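Local coordinates for protein N-acetyltransferase (Trypanosoma brucei, PDB 3I3G) that probably transfers the acetyl group of acetyl-CoA to D-glucosamine 6-phosphate, an early step on the route to UDP-N-acetylglucosamine, at residues D120-S125 / Y131-D136; A116-L121 / L148-H153; V102-S107 / A111-A116. All blocks are in the same frame, centred on the assembly; numbering follows the deposited sequence.

Contact 1 (D120-S125 / Y131-D136)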
loop_
_atom_site.group_PDB
_atom_site.type_symbol
_atom_site.label_atom_id
_atom_site.label_comp_id
_atom_site.label_asym_id
_atom_site.label_seq_id
_atom_site.Cartn_x
_atom_site.Cartn_y
_atom_site.Cartn_z
ATOM N N ASP A 120 4.797 3.066 17.060
ATOM C CA ASP A 120 3.399 2.772 17.352
ATOM C C ASP A 120 2.788 1.906 16.256
ATOM O O ASP A 120 2.159 0.886 16.537
ATOM C CB ASP A 120 2.598 4.067 17.497
ATOM C CG ASP A 120 1.167 3.823 17.942
ATOM O OD1 ASP A 120 0.970 3.181 18.994
ATOM O OD2 ASP A 120 0.240 4.280 17.244
ATOM N N LEU A 121 2.976 2.320 15.007
ATOM C CA LEU A 121 2.416 1.596 13.872
ATOM C C LEU A 121 3.034 0.209 13.732
ATOM O O LEU A 121 2.364 -0.739 13.321
ATOM C CB LEU A 121 2.594 2.396 12.579
ATOM C CG LEU A 121 1.840 3.726 12.520
ATOM C CD1 LEU A 121 1.900 4.322 11.121
ATOM C CD2 LEU A 121 0.396 3.535 12.961
ATOM N N CYS A 122 4.313 0.093 14.074
ATOM C CA CYS A 122 4.994 -1.195 14.020
ATOM C C CYS A 122 4.408 -2.156 15.046
ATOM O O CYS A 122 4.266 -3.349 14.783
ATOM C CB CYS A 122 6.497 -1.027 14.254
ATOM S SG CYS A 122 7.395 -0.353 12.845
ATOM N N GLU A 123 4.071 -1.629 16.219
ATOM C CA GLU A 123 3.468 -2.441 17.267
ATOM C C GLU A 123 2.086 -2.926 16.841
ATOM O O GLU A 123 1.745 -4.096 17.018
ATOM C CB GLU A 123 3.380 -1.658 18.578
ATOM C CG GLU A 123 2.634 -2.389 19.682
ATOM C CD GLU A 123 3.179 -3.782 19.930
ATOM O OE1 GLU A 123 4.397 -3.991 19.733
ATOM O OE2 GLU A 123 2.390 -4.669 20.323
ATOM N N ILE A 124 1.292 -2.022 16.277
ATOM C CA ILE A 124 -0.018 -2.391 15.759
ATOM C C ILE A 124 0.131 -3.485 14.710
ATOM O O ILE A 124 -0.571 -4.495 14.746
ATOM C CB ILE A 124 -0.745 -1.184 15.144
ATOM C CG1 ILE A 124 -1.029 -0.132 16.220
ATOM C CG2 ILE A 124 -2.039 -1.629 14.477
ATOM C CD1 ILE A 124 -1.639 1.145 15.684
ATOM N N SER A 125 1.055 -3.280 13.778
ATOM C CA SER A 125 1.344 -4.277 12.755
ATOM C C SER A 125 1.659 -5.626 13.396
ATOM O O SER A 125 1.110 -6.654 13.001
ATOM C CB SER A 125 2.510 -3.823 11.877
ATOM O OG SER A 125 2.206 -2.605 11.219
ATOM N N TYR A 131 4.335 -9.888 9.265
ATOM C CA TYR A 131 5.695 -10.417 9.313
ATOM C C TYR A 131 6.712 -9.347 8.924
ATOM O O TYR A 131 7.906 -9.485 9.194
ATOM C CB TYR A 131 5.841 -11.655 8.423
ATOM C CG TYR A 131 5.868 -11.363 6.941
ATOM C CD1 TYR A 131 7.069 -11.148 6.279
ATOM C CD2 TYR A 131 4.694 -11.312 6.202
ATOM C CE1 TYR A 131 7.101 -10.885 4.924
ATOM C CE2 TYR A 131 4.717 -11.050 4.847
ATOM C CZ TYR A 131 5.922 -10.837 4.213
ATOM O OH TYR A 131 5.944 -10.575 2.864
ATOM N N LYS A 132 6.231 -8.281 8.294
ATOM C CA LYS A 132 7.093 -7.165 7.925
ATOM C C LYS A 132 6.307 -5.863 7.820
ATOM O O LYS A 132 5.090 -5.870 7.640
ATOM C CB LYS A 132 7.807 -7.445 6.599
ATOM C CG LYS A 132 6.907 -7.339 5.376
ATOM C CD LYS A 132 7.699 -7.474 4.083
ATOM C CE LYS A 132 6.793 -7.340 2.867
ATOM N NZ LYS A 132 7.552 -7.424 1.587
ATOM N N VAL A 133 7.018 -4.747 7.945
ATOM C CA VAL A 133 6.442 -3.431 7.723
ATOM C C VAL A 133 7.256 -2.729 6.646
ATOM O O VAL A 133 8.484 -2.704 6.702
ATOM C CB VAL A 133 6.455 -2.573 9.004
ATOM C CG1 VAL A 133 5.911 -1.182 8.714
ATOM C CG2 VAL A 133 5.649 -3.246 10.106
ATOM N N ILE A 134 6.569 -2.171 5.656
ATOM C CA ILE A 134 7.249 -1.492 4.562
ATOM C C ILE A 134 6.701 -0.088 4.345
ATOM O O ILE A 134 5.556 0.205 4.686
ATOM C CB ILE A 134 7.142 -2.284 3.245
ATOM C CG1 ILE A 134 5.677 -2.527 2.885
ATOM C CG2 ILE A 134 7.898 -3.599 3.354
ATOM C CD1 ILE A 134 5.481 -3.214 1.550
ATOM N N LEU A 135 7.536 0.773 3.776
ATOM C CA LEU A 135 7.151 2.142 3.483
ATOM C C LEU A 135 8.086 2.722 2.429
ATOM O O LEU A 135 9.182 2.206 2.211
ATOM C CB LEU A 135 7.182 2.990 4.758
ATOM C CG LEU A 135 8.511 3.056 5.514
ATOM C CD1 LEU A 135 9.472 4.015 4.829
ATOM C CD2 LEU A 135 8.284 3.475 6.953
ATOM N N ASP A 136 7.646 3.785 1.767
ATOM C CA ASP A 136 8.470 4.449 0.767
ATOM C C ASP A 136 9.041 5.740 1.332
ATOM O O ASP A 136 8.305 6.590 1.829
ATOM C CB ASP A 136 7.661 4.732 -0.499
ATOM C CG ASP A 136 7.276 3.467 -1.236
ATOM O OD1 ASP A 136 8.069 2.501 -1.216
ATOM O OD2 ASP A 136 6.183 3.440 -1.839
#
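V133 pushes one methyl group, CG2, against the helix turn that carries C122 and S125. The valine torsion (chi1 177°) sets CG1 anti to the backbone N and leaves CG2 beside that nitrogen, aimed at the serine. A beta-branched residue suits this buried strand position, giving the helix one methyl. Packing is tight here: V133 CG2 lies 3.7 Å from S125 CB and equally near the serine OG. The short serine side chain lets the methyl come close to CB, and its hydroxyl can be buried because S125 OG gives a 2.8 Å hydrogen bond to L121 O. That carbonyl also accepts from S125 N, the two donors reaching it from opposite faces of its plane. Toward C122 the fit slackens, with C122 SG 4.3 Å from V133 CG2, an apolar contact. On the solvent side E123 is exposed, while D120 is partly so and forms a salt bridge with K67. The contact belongs to the beta-alpha-beta unit of strand 96-104, helix 113-127 and strand 132-137. L121, I124 and S125 also rest on strand 76-86, V133 touches I99 of strand 96-104, and strand 132-137 continues the sheet into an antiparallel ladder with the second subunit.

Contact 2 (A116-L121 / L148-H153); sequences ALIMDL and LGFRAH
The first torsion of I118 (chi1 -62°) turns its CG2 methyl anti to the backbone N, and this methyl reaches both L148 and F150. L148 has CG anti to its own carbonyl carbon and an extended second torsion (chi2 -178°), which carries CD1 forward to the isoleucine. There L148 CD1 sits 3.8 Å from I118 CG2, and it is almost as near to CB and CG1, so it covers the branch point of the isoleucine rather than touching one methyl alone. The two side chains cross at about a right angle. F150 approaches the same methyl by its ring: I118 CG2 is 3.7 Å from F150 CE2 and 4.0 Å from F150 CZ, in an oblique approach. A beta-branched residue suits this place, because a methyl so close to the helix backbone meets two different partners at once. M119 leaves the helix neither toward nor away from segment 148-153, but its end comes nearer and shares in the burial without a close contact.

Between the two hydrophobic partners lies G149, which ends the preceding helix in a Schellman motif; its positive phi (112°) turns the chain from L148 to F150, and glycine is called for because a beta carbon here would jam against the carbonyl O of L148. I118 also packs on F144 and Y145 of helix 142-147 and on I99 and V102 of strand 96-104. The contact thus lies where helix 113-127, the end of helix 142-147 and the approach to strand 151-160 meet, and F150 additionally packs on L159 of the second subunit.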
loop_
_atom_site.group_PDB
_atom_site.type_symbol
_atom_site.label_atom_id
_atom_site.label_comp_id
_atom_site.label_asym_id
_atom_site.label_seq_id
_atom_site.Cartn_x
_atom_site.Cartn_y
_atom_site.Cartn_z
ATOM N N ALA A 116 8.184 7.980 17.546
ATOM C CA ALA A 116 7.033 7.513 18.313
ATOM C C ALA A 116 5.926 6.999 17.396
ATOM O O ALA A 116 5.352 5.937 17.633
ATOM C CB ALA A 116 6.511 8.621 19.214
ATOM N N LEU A 117 5.628 7.763 16.350
ATOM C CA LEU A 117 4.595 7.380 15.393
ATOM C C LEU A 117 4.924 6.057 14.708
ATOM O O LEU A 117 4.097 5.147 14.667
ATOM C CB LEU A 117 4.398 8.482 14.349
ATOM C CG LEU A 117 3.624 9.719 14.814
ATOM C CD1 LEU A 117 3.788 10.868 13.829
ATOM C CD2 LEU A 117 2.157 9.383 15.012
ATOM N N ILE A 118 6.137 5.955 14.173
ATOM C CA ILE A 118 6.561 4.746 13.471
ATOM C C ILE A 118 6.526 3.517 14.379
ATOM O O ILE A 118 5.996 2.472 14.003
ATOM C CB ILE A 118 7.970 4.902 12.871
ATOM C CG1 ILE A 118 7.984 6.034 11.839
ATOM C CG2 ILE A 118 8.427 3.597 12.240
ATOM C CD1 ILE A 118 7.020 5.829 10.685
ATOM N N MET A 119 7.095 3.647 15.573
ATOM C CA MET A 119 7.106 2.547 16.532
ATOM C C MET A 119 5.687 2.099 16.862
ATOM O O MET A 119 5.405 0.903 16.930
ATOM C CB MET A 119 7.844 2.953 17.810
ATOM C CG MET A 119 9.340 3.155 17.628
ATOM S SD MET A 119 10.193 1.650 17.110
ATOM C CE MET A 119 9.606 1.483 15.426
ATOM N N ASP A 120 4.797 3.066 17.060
ATOM C CA ASP A 120 3.399 2.772 17.352
ATOM C C ASP A 120 2.788 1.906 16.256
ATOM O O ASP A 120 2.159 0.886 16.537
ATOM C CB ASP A 120 2.598 4.067 17.497
ATOM C CG ASP A 120 1.167 3.823 17.942
ATOM O OD1 ASP A 120 0.970 3.181 18.994
ATOM O OD2 ASP A 120 0.240 4.280 17.244
ATOM N N LEU A 121 2.976 2.320 15.007
ATOM C CA LEU A 121 2.416 1.596 13.872
ATOM C C LEU A 121 3.034 0.209 13.732
ATOM O O LEU A 121 2.364 -0.739 13.321
ATOM C CB LEU A 121 2.594 2.396 12.579
ATOM C CG LEU A 121 1.840 3.726 12.520
ATOM C CD1 LEU A 121 1.900 4.322 11.121
ATOM C CD2 LEU A 121 0.396 3.535 12.961
ATOM N N LEU A 148 15.928 3.909 12.700
ATOM C CA LEU A 148 14.842 3.227 13.395
ATOM C C LEU A 148 14.959 1.713 13.260
ATOM O O LEU A 148 14.256 0.965 13.939
ATOM C CB LEU A 148 13.484 3.697 12.868
ATOM C CG LEU A 148 13.130 5.169 13.092
ATOM C CD1 LEU A 148 11.738 5.467 12.561
ATOM C CD2 LEU A 148 13.233 5.531 14.566
ATOM N N GLY A 149 15.847 1.262 12.380
ATOM C CA GLY A 149 16.051 -0.167 12.173
ATOM C C GLY A 149 15.592 -0.639 10.808
ATOM O O GLY A 149 15.805 -1.793 10.438
ATOM N N PHE A 150 14.953 0.253 10.059
ATOM C CA PHE A 150 14.543 -0.059 8.696
ATOM C C PHE A 150 15.765 -0.119 7.793
ATOM O O PHE A 150 16.749 0.585 8.017
ATOM C CB PHE A 150 13.568 0.993 8.168
ATOM C CG PHE A 150 12.181 0.877 8.734
ATOM C CD1 PHE A 150 11.156 0.332 7.981
ATOM C CD2 PHE A 150 11.903 1.316 10.017
ATOM C CE1 PHE A 150 9.878 0.226 8.496
ATOM C CE2 PHE A 150 10.627 1.212 10.538
ATOM C CZ PHE A 150 9.613 0.667 9.777
ATOM N N ARG A 151 15.702 -0.961 6.770
ATOM C CA ARG A 151 16.797 -1.062 5.818
ATOM C C ARG A 151 16.300 -0.801 4.405
ATOM O O ARG A 151 15.165 -1.133 4.063
ATOM C CB ARG A 151 17.459 -2.435 5.900
ATOM C CG ARG A 151 16.565 -3.566 5.451
ATOM C CD ARG A 151 17.238 -4.906 5.655
ATOM N NE ARG A 151 16.430 -5.989 5.109
ATOM C CZ ARG A 151 15.345 -6.476 5.700
ATOM N NH1 ARG A 151 14.939 -5.972 6.858
ATOM N NH2 ARG A 151 14.669 -7.462 5.134
ATOM N N ALA A 152 17.155 -0.193 3.590
ATOM C CA ALA A 152 16.819 0.077 2.201
ATOM C C ALA A 152 16.554 -1.231 1.472
ATOM O O ALA A 152 17.330 -2.181 1.580
ATOM C CB ALA A 152 17.939 0.850 1.523
ATOM N N HIS A 153 15.454 -1.277 0.733
ATOM C CA HIS A 153 15.074 -2.490 0.031
ATOM C C HIS A 153 14.859 -2.202 -1.450
ATOM O O HIS A 153 15.741 -1.665 -2.120
ATOM C CB HIS A 153 13.818 -3.097 0.661
ATOM C CG HIS A 153 13.677 -4.568 0.425
ATOM N ND1 HIS A 153 14.391 -5.509 1.135
ATOM C CD2 HIS A 153 12.903 -5.260 -0.444
ATOM C CE1 HIS A 153 14.063 -6.717 0.714
ATOM N NE2 HIS A 153 13.162 -6.594 -0.244
#

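Contact 3 (V102-S107 / A111-A116)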
loop_
_atom_site.group_PDB
_atom_site.type_symbol
_atom_site.label_atom_id
_atom_site.label_comp_id
_atom_site.label_asym_id
_atom_site.label_seq_id
_atom_site.Cartn_x
_atom_site.Cartn_y
_atom_site.Cartn_z
ATOM N N VAL A 102 3.829 9.764 6.433
ATOM C CA VAL A 102 4.416 10.138 7.710
ATOM C C VAL A 102 4.848 11.599 7.645
ATOM O O VAL A 102 5.656 11.977 6.798
ATOM C CB VAL A 102 5.635 9.260 8.049
ATOM C CG1 VAL A 102 6.207 9.641 9.409
ATOM C CG2 VAL A 102 5.252 7.787 8.017
ATOM N N VAL A 103 4.300 12.421 8.533
ATOM C CA VAL A 103 4.611 13.845 8.527
ATOM C C VAL A 103 4.619 14.427 9.934
ATOM O O VAL A 103 3.741 14.135 10.745
ATOM C CB VAL A 103 3.614 14.637 7.657
ATOM C CG1 VAL A 103 2.197 14.462 8.179
ATOM C CG2 VAL A 103 3.997 16.113 7.616
ATOM N N VAL A 104 5.621 15.252 10.217
ATOM C CA VAL A 104 5.723 15.915 11.509
ATOM C C VAL A 104 5.892 17.415 11.317
ATOM O O VAL A 104 6.673 17.859 10.476
ATOM C CB VAL A 104 6.908 15.377 12.331
ATOM C CG1 VAL A 104 7.131 16.237 13.565
ATOM C CG2 VAL A 104 6.667 13.926 12.717
ATOM N N ASP A 105 5.147 18.196 12.091
ATOM C CA ASP A 105 5.262 19.643 12.030
ATOM C C ASP A 105 6.706 20.046 12.315
ATOM O O ASP A 105 7.292 19.605 13.302
ATOM C CB ASP A 105 4.310 20.300 13.031
ATOM C CG ASP A 105 4.319 21.811 12.935
ATOM O OD1 ASP A 105 3.229 22.405 12.797
ATOM O OD2 ASP A 105 5.416 22.405 12.986
ATOM N N PRO A 106 7.286 20.880 11.438
ATOM C CA PRO A 106 8.671 21.321 11.579
ATOM C C PRO A 106 8.955 21.904 12.961
ATOM O O PRO A 106 10.075 21.796 13.460
ATOM C CB PRO A 106 8.815 22.406 10.499
ATOM C CG PRO A 106 7.427 22.686 10.007
ATOM C CD PRO A 106 6.646 21.442 10.240
ATOM N N SER A 107 7.944 22.511 13.574
ATOM C CA SER A 107 8.098 23.099 14.900
ATOM C C SER A 107 8.416 22.039 15.950
ATOM O O SER A 107 8.953 22.349 17.013
ATOM C CB SER A 107 6.837 23.867 15.300
ATOM O OG SER A 107 6.642 24.996 14.464
ATOM N N ALA A 111 11.174 16.935 18.912
ATOM C CA ALA A 111 10.343 16.276 19.913
ATOM C C ALA A 111 10.338 14.754 19.774
ATOM O O ALA A 111 9.831 14.048 20.646
ATOM C CB ALA A 111 8.919 16.822 19.859
ATOM N N GLY A 112 10.899 14.255 18.678
ATOM C CA GLY A 112 10.958 12.815 18.436
ATOM C C GLY A 112 9.600 12.195 18.160
ATOM O O GLY A 112 9.352 11.041 18.511
ATOM N N LEU A 113 8.688 12.945 17.553
ATOM C CA LEU A 113 7.369 12.443 17.206
ATOM C C LEU A 113 7.429 11.388 16.099
ATOM O O LEU A 113 6.678 10.479 16.101
ATOM C CB LEU A 113 6.430 13.554 16.787
ATOM C CG LEU A 113 6.263 14.740 17.743
ATOM C CD1 LEU A 113 5.151 15.602 17.346
ATOM C CD2 LEU A 113 6.167 14.301 19.091
ATOM N N GLY A 114 8.336 11.576 15.162
ATOM C CA GLY A 114 8.476 10.626 14.063
ATOM C C GLY A 114 8.721 9.218 14.568
ATOM O O GLY A 114 8.018 8.278 14.192
ATOM N N LYS A 115 9.725 9.072 15.427
ATOM C CA LYS A 115 10.053 7.777 16.012
ATOM C C LYS A 115 8.850 7.171 16.729
ATOM O O LYS A 115 8.532 5.996 16.545
ATOM C CB LYS A 115 11.227 7.917 16.984
ATOM C CG LYS A 115 11.547 6.653 17.767
ATOM C CD LYS A 115 12.827 6.823 18.574
ATOM C CE LYS A 115 13.128 5.591 19.410
ATOM N NZ LYS A 115 13.920 4.582 18.654
ATOM N N ALA A 116 8.184 7.980 17.546
ATOM C CA ALA A 116 7.033 7.513 18.313
ATOM C C ALA A 116 5.926 6.999 17.396
ATOM O O ALA A 116 5.352 5.937 17.633
ATOM C CB ALA A 116 6.511 8.621 19.214
#
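The turn from strand 96-104 into helix 113-127, a signature region of the GNAT fold, is closed by V104 packing on L113 and G114 in the first turn of the helix. V104 CG2 does all the touching on the strand side. V104 CG2 lies 3.8 Å from G114 N and 4.0 Å from G114 CA, so the methyl rests directly on the helix backbone, where G114 has no side chain. Next to it, V104 CG2 meets L113 CB at 4.1 Å. With chi1 at 171°, V104 keeps CG1 anti to its backbone N and presents CG2 to the helix; a compact, beta-branched residue suits a strand end that lies close against the helix backbone. In acetyltransferases of this family the loop and the first turn of the helix carry the pattern R/Q-x-x-G-x-G/A, matched here by R109, G112 and G114, and their backbone amides bind the pyrophosphate of coenzyme A; the same role is likely here. G112 takes the N-cap position with a positive phi of 69°, a conformation glycine adopts easily. On the strand side D105 begins the loop with an Asx turn, its OD2 accepting a hydrogen bond from S107 N at 2.6 Å, with an N-H...acceptor angle of 155°. The other carboxylate oxygen, OD1, forms a salt bridge with R76. L113 also packs on V78 of strand 76-86 and F69 of strand 65-71.

Overall arrangement
Helix 113-127 takes part in all three contacts. Contact 3 lies at its N-terminal end, contact 2 one turn further on and contact 1 toward the C-terminal end; the centres of contacts 1 and 3 are about 17 Å apart. Contacts 1 and 2, with centres about 7 Å apart, share D120 and L121 and meet through the F150 ring, whose CZ is 3.9 Å from C122 SG. Contacts 2 and 3, with centres about 13 Å apart, share A116 and join where I118 CD1 packs on V102 CG2 at 3.8 Å. Contact 3 includes part of the probable coenzyme A pyrophosphate-binding turn, whereas contacts 1 and 2 both border the second subunit.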